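Local coordinates for protein GH26C (Muricauda sp. MAR_2010_75, PDB 6Q78) that probably hydrolyses internal beta-1,4-mannosidic linkages in mannans, acting as an endo-mannanase of glycoside hydrolase family 26, at residues Leu76-Phe81 with Asp364-Phe369; Asn273-Glu278 with Asn314-Ile319; Gly300-Gln305 with Thr334-Phe339. All coordinates share one frame; numbering follows the deposited sequence.

Contact 1: residues Leu76-Phe81 with Asp364-Phe369; sequences LSQNSF and DVKIGF
Lys366 runs alongside the 76-81 turn with its chain extended beyond CG, while Gln78 comes across it at an angle, and the two meet at their polar ends. Gln78 folds back at its second torsion (chi2 -46°), which turns its amide toward the lysine: Lys366 NZ donates to Gln78 OE1 over 3.2 Å, tilted 28° from the carbonyl plane. The same ammonium has a salt bridge to Glu325, and Gln78 NE2 is held by Lys74 O, so both groups have second partners. Nearer the backbone, Lys366 CB rests 3.3 Å from Ser77 O. Replacing Lys366 by an alanine would probably leave Gln78 OE1 without this donor and Glu325 without its charged mate.

Farther along, Ser77 CB rests against the backbone of Ile367, 3.3 Å from Ile367 O. Phe81 and Ile367 run alongside each other in the same direction, with Phe81 CB 3.9 Å from Ile367 CG1. A water accepts from Ile367 N at 3.0 Å and lies close to Ser77 O and Ser80 O, so it bridges backbones that make no direct hydrogen bond to each other here.

Both loops lead from a helix into a strand, 81-86 and 369-372, a parallel pair where the first and last strands of the (beta/alpha)8 barrel meet at its N-terminal end; helix 351-361 covers Phe81 and Ile367, and Leu317 of helix 306-327 packs on Ile367.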
loop_
_atom_site.group_PDB
_atom_site.type_symbol
_atom_site.label_atom_id
_atom_site.label_comp_id
_atom_site.label_asym_id
_atom_site.label_seq_id
_atom_site.Cartn_x
_atom_site.Cartn_y
_atom_site.Cartn_z
ATOM N N LEU A 76 -5.148 2.926 -16.439
ATOM C CA LEU A 76 -6.370 2.215 -16.068
ATOM C C LEU A 76 -7.186 3.006 -15.044
ATOM O O LEU A 76 -8.427 2.911 -15.038
ATOM C CB LEU A 76 -6.078 0.789 -15.619
ATOM C CG LEU A 76 -5.497 0.598 -14.245
ATOM C CD1 LEU A 76 -6.601 0.585 -13.172
ATOM C CD2 LEU A 76 -4.763 -0.759 -14.227
ATOM N N SER A 77 -6.533 3.877 -14.269
ATOM C CA SER A 77 -7.262 4.689 -13.289
ATOM C C SER A 77 -8.283 5.628 -13.938
ATOM O O SER A 77 -9.173 6.132 -13.238
ATOM C CB SER A 77 -6.289 5.465 -12.367
ATOM O OG SER A 77 -5.775 6.592 -13.056
ATOM N N GLN A 78 -8.171 5.928 -15.244
ATOM C CA GLN A 78 -9.162 6.814 -15.859
ATOM C C GLN A 78 -10.576 6.271 -15.705
ATOM O O GLN A 78 -11.530 7.046 -15.544
ATOM C CB GLN A 78 -8.852 7.043 -17.348
ATOM C CG GLN A 78 -7.471 7.636 -17.583
ATOM C CD GLN A 78 -7.185 8.806 -16.628
ATOM O OE1 GLN A 78 -7.802 9.859 -16.743
ATOM N NE2 GLN A 78 -6.266 8.611 -15.670
ATOM N N ASN A 79 -10.738 4.950 -15.737
ATOM C CA ASN A 79 -12.082 4.414 -15.603
ATOM C C ASN A 79 -12.193 3.115 -14.820
ATOM O O ASN A 79 -13.283 2.533 -14.803
ATOM C CB ASN A 79 -12.697 4.177 -16.985
ATOM C CG ASN A 79 -11.885 3.232 -17.820
ATOM O OD1 ASN A 79 -10.995 2.543 -17.328
ATOM N ND2 ASN A 79 -12.192 3.189 -19.119
ATOM N N SER A 80 -11.129 2.615 -14.203
ATOM C CA SER A 80 -11.183 1.313 -13.557
ATOM C C SER A 80 -10.225 1.351 -12.375
ATOM O O SER A 80 -9.499 2.338 -12.180
ATOM C CB SER A 80 -10.700 0.209 -14.514
ATOM O OG SER A 80 -11.558 0.064 -15.648
ATOM N N PHE A 81 -10.207 0.263 -11.591
ATOM C CA PHE A 81 -9.221 0.150 -10.521
ATOM C C PHE A 81 -8.970 -1.317 -10.153
ATOM O O PHE A 81 -9.877 -2.159 -10.195
ATOM C CB PHE A 81 -9.617 0.961 -9.262
ATOM C CG PHE A 81 -10.985 0.642 -8.745
ATOM C CD1 PHE A 81 -11.170 -0.408 -7.854
ATOM C CD2 PHE A 81 -12.076 1.392 -9.127
ATOM C CE1 PHE A 81 -12.442 -0.734 -7.397
ATOM C CE2 PHE A 81 -13.367 1.097 -8.654
ATOM C CZ PHE A 81 -13.548 0.034 -7.779
ATOM N N ASP A 364 -16.604 11.067 -10.364
ATOM C CA ASP A 364 -15.442 10.920 -11.253
ATOM C C ASP A 364 -14.108 10.783 -10.504
ATOM O O ASP A 364 -13.080 11.284 -10.953
ATOM C CB ASP A 364 -15.396 12.062 -12.273
ATOM C CG ASP A 364 -16.630 12.076 -13.152
ATOM O OD1 ASP A 364 -16.797 11.102 -13.921
ATOM O OD2 ASP A 364 -17.438 13.032 -13.066
ATOM N N VAL A 365 -14.117 10.100 -9.356
ATOM C CA VAL A 365 -12.864 9.689 -8.717
ATOM C C VAL A 365 -12.082 8.787 -9.675
ATOM O O VAL A 365 -12.655 7.925 -10.357
ATOM C CB VAL A 365 -13.178 8.977 -7.384
ATOM C CG1 VAL A 365 -11.948 8.233 -6.813
ATOM C CG2 VAL A 365 -13.726 9.971 -6.332
ATOM N N LYS A 366 -10.765 9.002 -9.751
ATOM C CA LYS A 366 -9.854 8.195 -10.564
ATOM C C LYS A 366 -8.758 7.642 -9.663
ATOM O O LYS A 366 -7.907 8.397 -9.172
ATOM C CB LYS A 366 -9.241 9.025 -11.690
ATOM C CG LYS A 366 -10.243 9.508 -12.719
ATOM C CD LYS A 366 -9.555 10.357 -13.782
ATOM C CE LYS A 366 -10.575 10.927 -14.739
ATOM N NZ LYS A 366 -9.929 11.915 -15.649
ATOM N N ILE A 367 -8.751 6.317 -9.447
ATOM C CA ILE A 367 -7.735 5.679 -8.613
ATOM C C ILE A 367 -7.190 4.470 -9.357
ATOM O O ILE A 367 -7.919 3.807 -10.093
ATOM C CB ILE A 367 -8.283 5.230 -7.237
ATOM C CG1 ILE A 367 -9.559 4.398 -7.411
ATOM C CG2 ILE A 367 -8.500 6.429 -6.284
ATOM C CD1 ILE A 367 -9.840 3.474 -6.213
ATOM N N GLY A 368 -5.908 4.173 -9.132
ATOM C CA GLY A 368 -5.316 3.020 -9.795
ATOM C C GLY A 368 -5.633 1.729 -9.085
ATOM O O GLY A 368 -5.743 0.675 -9.727
ATOM N N PHE A 369 -5.789 1.774 -7.765
ATOM C CA PHE A 369 -6.002 0.544 -7.015
ATOM C C PHE A 369 -6.559 0.842 -5.644
ATOM O O PHE A 369 -6.437 1.957 -5.127
ATOM C CB PHE A 369 -4.724 -0.308 -6.913
ATOM C CG PHE A 369 -3.637 0.303 -6.084
ATOM C CD1 PHE A 369 -2.698 1.110 -6.659
ATOM C CD2 PHE A 369 -3.541 0.027 -4.733
ATOM C CE1 PHE A 369 -1.638 1.658 -5.874
ATOM C CE2 PHE A 369 -2.475 0.538 -3.953
ATOM C CZ PHE A 369 -1.539 1.346 -4.539
HETATM O O HOH W 1 -10.601 4.745 -11.177
HETATM O O HOH W 2 -4.797 8.175 -10.735
HETATM O O HOH W 3 -13.101 7.246 -13.191
#

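Contact 2: residues Asn273-Glu278 with Asn314-Ile319; sequences NRFFSE and NQKLKI
Segment 273-278, largely loop, passes beside helix 306-327, its CA atoms approaching to 6.2 Å between Phe276 and Lys316 and 6.0 Å between Glu278 and Ile319. This is a loop-to-helix contact on the outer layer of the (beta/alpha)8 barrel of family 26: the loop follows strand 265-269 and leads into the short helix 278-281, where Ser277 is the N-cap, its OG accepting from Glu280 N.

Lys316 carries most of the contact. With CG anti to its carbonyl carbon (chi1 -66°) and the remainder extended, the side chain passes first Phe275, then Phe276. Its CG lies over one face of the Phe275 ring, displaced toward the rim, while its own carbonyl O comes to the edge of that ring, 3.7 Å from Phe275 CE1. Farther out along the chain, Lys316 CE sits over a face of Phe276, 4.0 Å from CE1; the ammonium is farther from that ring, at most a weak cation-pi partner. The ammonium instead donates to Asn273 O over 2.8 Å, in the carbonyl plane, and forms a salt bridge with Asp301.

One turn on, Ile319 packs beside the start of helix 278-281. Its CD1 meets the peptide between Phe276 and Ser277, while its CG2 touches Glu278 CG at 4.0 Å. Tyr281 meets the Phe275 ring edge to face. Phe275 O is buried with no polar partner; the methylenes of Lys316 pass over it, CG at 3.3 Å.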
loop_
_atom_site.group_PDB
_atom_site.type_symbol
_atom_site.label_atom_id
_atom_site.label_comp_id
_atom_site.label_asym_id
_atom_site.label_seq_id
_atom_site.Cartn_x
_atom_site.Cartn_y
_atom_site.Cartn_z
ATOM N N ASN A 273 -7.302 9.165 7.321
ATOM C CA ASN A 273 -8.434 9.902 6.750
ATOM C C ASN A 273 -8.685 11.250 7.424
ATOM O O ASN A 273 -9.785 11.799 7.296
ATOM C CB ASN A 273 -9.709 9.057 6.801
ATOM C CG ASN A 273 -10.190 8.855 8.235
ATOM O OD1 ASN A 273 -9.678 9.491 9.152
ATOM N ND2 ASN A 273 -11.190 8.023 8.425
ATOM N N ARG A 274 -7.677 11.800 8.099
ATOM C CA ARG A 274 -7.850 12.958 8.972
ATOM C C ARG A 274 -7.539 14.258 8.224
ATOM O O ARG A 274 -6.689 15.047 8.607
ATOM C CB ARG A 274 -6.981 12.816 10.215
ATOM C CG ARG A 274 -7.432 11.640 11.083
ATOM C CD ARG A 274 -6.364 11.355 12.152
ATOM N NE ARG A 274 -6.297 12.483 13.063
ATOM C CZ ARG A 274 -7.024 12.601 14.168
ATOM N NH1 ARG A 274 -7.888 11.653 14.512
ATOM N NH2 ARG A 274 -6.885 13.673 14.932
ATOM N N PHE A 275 -8.254 14.448 7.116
ATOM C CA PHE A 275 -8.171 15.677 6.351
ATOM C C PHE A 275 -9.489 15.892 5.620
ATOM O O PHE A 275 -10.210 14.940 5.297
ATOM C CB PHE A 275 -6.997 15.611 5.349
ATOM C CG PHE A 275 -7.163 14.566 4.289
ATOM C CD1 PHE A 275 -7.763 14.858 3.059
ATOM C CD2 PHE A 275 -6.704 13.275 4.509
ATOM C CE1 PHE A 275 -7.894 13.880 2.068
ATOM C CE2 PHE A 275 -6.861 12.296 3.521
ATOM C CZ PHE A 275 -7.468 12.601 2.312
ATOM N N PHE A 276 -9.774 17.166 5.342
ATOM C CA PHE A 276 -10.963 17.564 4.609
ATOM C C PHE A 276 -10.648 18.513 3.473
ATOM O O PHE A 276 -11.587 19.044 2.857
ATOM C CB PHE A 276 -11.951 18.284 5.533
ATOM C CG PHE A 276 -12.542 17.409 6.583
ATOM C CD1 PHE A 276 -13.712 16.727 6.340
ATOM C CD2 PHE A 276 -11.933 17.286 7.820
ATOM C CE1 PHE A 276 -14.276 15.928 7.296
ATOM C CE2 PHE A 276 -12.487 16.477 8.785
ATOM C CZ PHE A 276 -13.664 15.797 8.520
ATOM N N SER A 277 -9.370 18.774 3.203
ATOM C CA SER A 277 -8.994 19.752 2.197
ATOM C C SER A 277 -7.662 19.360 1.561
ATOM O O SER A 277 -6.882 18.569 2.112
ATOM C CB SER A 277 -8.842 21.124 2.846
ATOM O OG SER A 277 -7.762 21.129 3.760
ATOM N N GLU A 278 -7.402 19.943 0.382
ATOM C CA GLU A 278 -6.106 19.733 -0.267
ATOM C C GLU A 278 -4.964 20.216 0.617
ATOM O O GLU A 278 -3.937 19.540 0.737
ATOM C CB GLU A 278 -6.055 20.476 -1.605
ATOM C CG GLU A 278 -6.997 19.955 -2.645
ATOM C CD GLU A 278 -6.938 20.725 -3.966
ATOM O OE1 GLU A 278 -6.108 21.650 -4.121
ATOM O OE2 GLU A 278 -7.752 20.384 -4.852
ATOM N N ASN A 314 -15.897 9.536 0.045
ATOM C CA ASN A 314 -15.808 9.965 -1.347
ATOM C C ASN A 314 -15.178 11.351 -1.475
ATOM O O ASN A 314 -14.362 11.588 -2.386
ATOM C CB ASN A 314 -17.204 9.956 -1.959
ATOM C CG ASN A 314 -17.217 10.398 -3.406
ATOM O OD1 ASN A 314 -17.763 11.459 -3.728
ATOM N ND2 ASN A 314 -16.619 9.587 -4.289
ATOM N N GLN A 315 -15.556 12.278 -0.604
ATOM C CA GLN A 315 -14.996 13.628 -0.658
ATOM C C GLN A 315 -13.489 13.609 -0.427
ATOM O O GLN A 315 -12.737 14.352 -1.079
ATOM C CB GLN A 315 -15.682 14.530 0.378
ATOM C CG GLN A 315 -17.116 14.859 -0.024
ATOM C CD GLN A 315 -17.934 15.466 1.086
ATOM O OE1 GLN A 315 -17.490 15.555 2.222
ATOM N NE2 GLN A 315 -19.147 15.888 0.754
ATOM N N LYS A 316 -13.025 12.802 0.531
ATOM C CA LYS A 316 -11.599 12.774 0.783
ATOM C C LYS A 316 -10.865 12.110 -0.378
ATOM O O LYS A 316 -9.815 12.600 -0.819
ATOM C CB LYS A 316 -11.348 12.073 2.114
ATOM C CG LYS A 316 -11.892 12.848 3.328
ATOM C CD LYS A 316 -11.888 11.931 4.555
ATOM C CE LYS A 316 -12.585 12.598 5.748
ATOM N NZ LYS A 316 -12.510 11.621 6.907
ATOM N N LEU A 317 -11.420 11.017 -0.925
ATOM C CA LEU A 317 -10.761 10.373 -2.061
ATOM C C LEU A 317 -10.746 11.281 -3.284
ATOM O O LEU A 317 -9.809 11.189 -4.102
ATOM C CB LEU A 317 -11.394 9.005 -2.355
ATOM C CG LEU A 317 -10.561 8.027 -3.205
ATOM C CD1 LEU A 317 -9.187 7.795 -2.597
ATOM C CD2 LEU A 317 -11.300 6.703 -3.359
ATOM N N LYS A 318 -11.780 12.144 -3.439
ATOM C CA LYS A 318 -11.811 13.063 -4.572
ATOM C C LYS A 318 -10.697 14.086 -4.467
ATOM O O LYS A 318 -10.120 14.504 -5.490
ATOM C CB LYS A 318 -13.182 13.739 -4.676
ATOM C CG LYS A 318 -13.296 14.711 -5.859
ATOM C CD LYS A 318 -13.238 13.960 -7.199
ATOM C CE LYS A 318 -13.574 14.926 -8.363
ATOM N NZ LYS A 318 -13.292 14.303 -9.690
ATOM N N ILE A 319 -10.382 14.517 -3.237
ATOM C CA ILE A 319 -9.240 15.404 -3.039
ATOM C C ILE A 319 -7.967 14.732 -3.541
ATOM O O ILE A 319 -7.155 15.349 -4.236
ATOM C CB ILE A 319 -9.099 15.759 -1.550
ATOM C CG1 ILE A 319 -10.211 16.731 -1.109
ATOM C CG2 ILE A 319 -7.735 16.321 -1.271
ATOM C CD1 ILE A 319 -10.260 16.875 0.420
#

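Contact 3: residues Gly300-Gln305 with Thr334-Phe339; sequences GDFNNQ and TETGYF
The edge of the Tyr338 ring, near its plane, receives the side-chain amides of Asn303 and Asn304, and both amides stand steeply to it, their planes 70° and 87° from that of the ring. Asn303 CG lies 4.1 Å from Tyr338 CE1, and Asn304 CG is 3.3 Å from Tyr338 OH, a hydroxyl hydrogen-bonded to Asn345 ND2. The tyrosine reaches this place because its CG is set opposite the backbone N (chi1 177°), which carries the ring out to the 302-304 turn; Phe302 O then comes obliquely to Tyr338 CD1 at 3.7 Å.

Phe302 is the second flat group. Its CE2 and CD2 each lie 3.4 Å from Thr336 OG1, and that hydroxyl is engaged with Asn298 O. Leu356 and Ala359 of helix 351-361, with Ala313 of helix 306-327, pack on the same phenylalanine and help bury it.

Asn303 is the centre of an inverse gamma turn, with Asn304 N bonded to Phe302 O at 2.9 Å. In the other segment Gly337 takes backbone angles at which a CB would press against the preceding carbonyl O.

Such a meeting of loops is characteristic of the C-terminal rim of a (beta/alpha)8 barrel: strands 293-298 and 330-336 both end here, and Glu335, which binds a Tris molecule near the end of strand 330-336, is placed consistently with the nucleophile of family 26 enzymes.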
loop_
_atom_site.group_PDB
_atom_site.type_symbol
_atom_site.label_atom_id
_atom_site.label_comp_id
_atom_site.label_asym_id
_atom_site.label_seq_id
_atom_site.Cartn_x
_atom_site.Cartn_y
_atom_site.Cartn_z
ATOM N N GLY A 300 -12.243 4.404 9.010
ATOM C CA GLY A 300 -13.167 5.068 9.918
ATOM C C GLY A 300 -14.461 5.527 9.267
ATOM O O GLY A 300 -15.533 5.425 9.876
ATOM N N ASP A 301 -14.388 6.023 8.015
ATOM C CA ASP A 301 -15.619 6.511 7.404
ATOM C C ASP A 301 -16.539 5.385 6.969
ATOM O O ASP A 301 -17.723 5.647 6.705
ATOM C CB ASP A 301 -15.309 7.455 6.250
ATOM C CG ASP A 301 -14.650 8.742 6.721
ATOM O OD1 ASP A 301 -15.013 9.240 7.815
ATOM O OD2 ASP A 301 -13.762 9.244 5.993
ATOM N N PHE A 302 -16.049 4.151 6.993
ATOM C CA PHE A 302 -16.829 2.969 6.661
ATOM C C PHE A 302 -17.288 2.185 7.887
ATOM O O PHE A 302 -18.029 1.208 7.744
ATOM C CB PHE A 302 -16.039 2.061 5.714
ATOM C CG PHE A 302 -15.750 2.684 4.370
ATOM C CD1 PHE A 302 -16.782 2.966 3.484
ATOM C CD2 PHE A 302 -14.451 3.005 4.001
ATOM C CE1 PHE A 302 -16.530 3.545 2.257
ATOM C CE2 PHE A 302 -14.196 3.583 2.756
ATOM C CZ PHE A 302 -15.248 3.841 1.880
ATOM N N ASN A 303 -16.920 2.612 9.095
ATOM C CA ASN A 303 -17.170 1.795 10.284
ATOM C C ASN A 303 -18.554 2.112 10.849
ATOM O O ASN A 303 -18.722 2.847 11.830
ATOM C CB ASN A 303 -16.073 1.997 11.324
ATOM C CG ASN A 303 -16.133 0.938 12.422
ATOM O OD1 ASN A 303 -17.134 0.248 12.561
ATOM N ND2 ASN A 303 -15.053 0.797 13.188
ATOM N N ASN A 304 -19.575 1.553 10.189
ATOM C CA ASN A 304 -20.972 1.754 10.583
ATOM C C ASN A 304 -21.313 3.240 10.716
ATOM O O ASN A 304 -21.905 3.671 11.706
ATOM C CB ASN A 304 -21.292 1.071 11.917
ATOM C CG ASN A 304 -21.138 -0.412 11.888
ATOM O OD1 ASN A 304 -20.228 -0.957 12.519
ATOM N ND2 ASN A 304 -22.048 -1.089 11.208
ATOM N N GLN A 305 -20.901 4.033 9.729
ATOM C CA GLN A 305 -21.142 5.472 9.734
ATOM C C GLN A 305 -22.207 5.892 8.725
ATOM O O GLN A 305 -22.409 7.098 8.516
ATOM C CB GLN A 305 -19.836 6.219 9.442
ATOM C CG GLN A 305 -18.702 5.966 10.439
ATOM C CD GLN A 305 -18.922 6.621 11.775
ATOM O OE1 GLN A 305 -18.610 7.806 11.956
ATOM N NE2 GLN A 305 -19.456 5.874 12.728
ATOM N N THR A 334 -5.270 3.229 -0.387
ATOM C CA THR A 334 -4.237 2.217 -0.153
ATOM C C THR A 334 -4.593 1.183 0.934
ATOM O O THR A 334 -3.999 0.104 0.940
ATOM C CB THR A 334 -2.857 2.865 0.110
ATOM O OG1 THR A 334 -3.001 3.983 0.997
ATOM C CG2 THR A 334 -2.269 3.393 -1.160
ATOM N N GLU A 335 -5.541 1.460 1.821
ATOM C CA GLU A 335 -6.053 0.479 2.772
ATOM C C GLU A 335 -7.500 0.834 3.004
ATOM O O GLU A 335 -7.818 2.010 3.208
ATOM C CB GLU A 335 -5.434 0.565 4.168
ATOM C CG GLU A 335 -4.022 0.044 4.230
ATOM C CD GLU A 335 -3.540 -0.104 5.645
ATOM O OE1 GLU A 335 -4.360 -0.425 6.544
ATOM O OE2 GLU A 335 -2.296 0.064 5.868
ATOM N N THR A 336 -8.360 -0.193 3.044
ATOM C CA THR A 336 -9.744 0.003 3.438
ATOM C C THR A 336 -10.320 -1.339 3.873
ATOM O O THR A 336 -9.640 -2.378 3.863
ATOM C CB THR A 336 -10.565 0.626 2.297
ATOM O OG1 THR A 336 -11.810 1.137 2.812
ATOM C CG2 THR A 336 -10.814 -0.406 1.187
ATOM N N GLY A 337 -11.577 -1.294 4.301
ATOM C CA GLY A 337 -12.258 -2.495 4.741
ATOM C C GLY A 337 -13.188 -2.197 5.894
ATOM O O GLY A 337 -13.114 -1.150 6.550
ATOM N N TYR A 338 -14.110 -3.114 6.113
ATOM C CA TYR A 338 -14.951 -3.141 7.307
ATOM C C TYR A 338 -14.757 -4.524 7.912
ATOM O O TYR A 338 -15.137 -5.528 7.297
ATOM C CB TYR A 338 -16.427 -2.907 6.983
ATOM C CG TYR A 338 -17.262 -3.009 8.239
ATOM C CD1 TYR A 338 -17.181 -2.039 9.214
ATOM C CD2 TYR A 338 -18.126 -4.084 8.458
ATOM C CE1 TYR A 338 -17.918 -2.127 10.380
ATOM C CE2 TYR A 338 -18.881 -4.166 9.628
ATOM C CZ TYR A 338 -18.748 -3.182 10.578
ATOM O OH TYR A 338 -19.483 -3.244 11.753
ATOM N N PHE A 339 -14.138 -4.582 9.088
ATOM C CA PHE A 339 -13.783 -5.859 9.697
ATOM C C PHE A 339 -14.987 -6.483 10.395
ATOM O O PHE A 339 -15.648 -5.835 11.215
ATOM C CB PHE A 339 -12.654 -5.678 10.710
ATOM C CG PHE A 339 -11.339 -5.257 10.127
ATOM C CD1 PHE A 339 -10.498 -6.178 9.539
ATOM C CD2 PHE A 339 -10.914 -3.942 10.241
ATOM C CE1 PHE A 339 -9.254 -5.785 9.038
ATOM C CE2 PHE A 339 -9.690 -3.538 9.729
ATOM C CZ PHE A 339 -8.857 -4.466 9.121
#

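How the contacts relate
The three contacts lie in one barrel, and helix 306-327, part of contact 2, touches both of the others. Contact 1 lies where helices feed into strands; contact 3, whose segment 334-339 includes the Tris-bound Glu335 and so probably borders the active site, lies at the strand ends, about 19 Å away between centres. The centre of contact 2 is about 16 Å from that of contact 1 and about 14 Å from that of contact 3. Toward contact 1, Leu317 CD2 packs on Val365 CG1 at 3.8 Å. Toward contact 3, Lys316 NZ meets Asp301 OD2 at 2.8 Å, a salt bridge from the helix to the loop before it. Contacts 1 and 3 touch through Phe369 CE2 and Thr334 CG2, 4.0 Å apart.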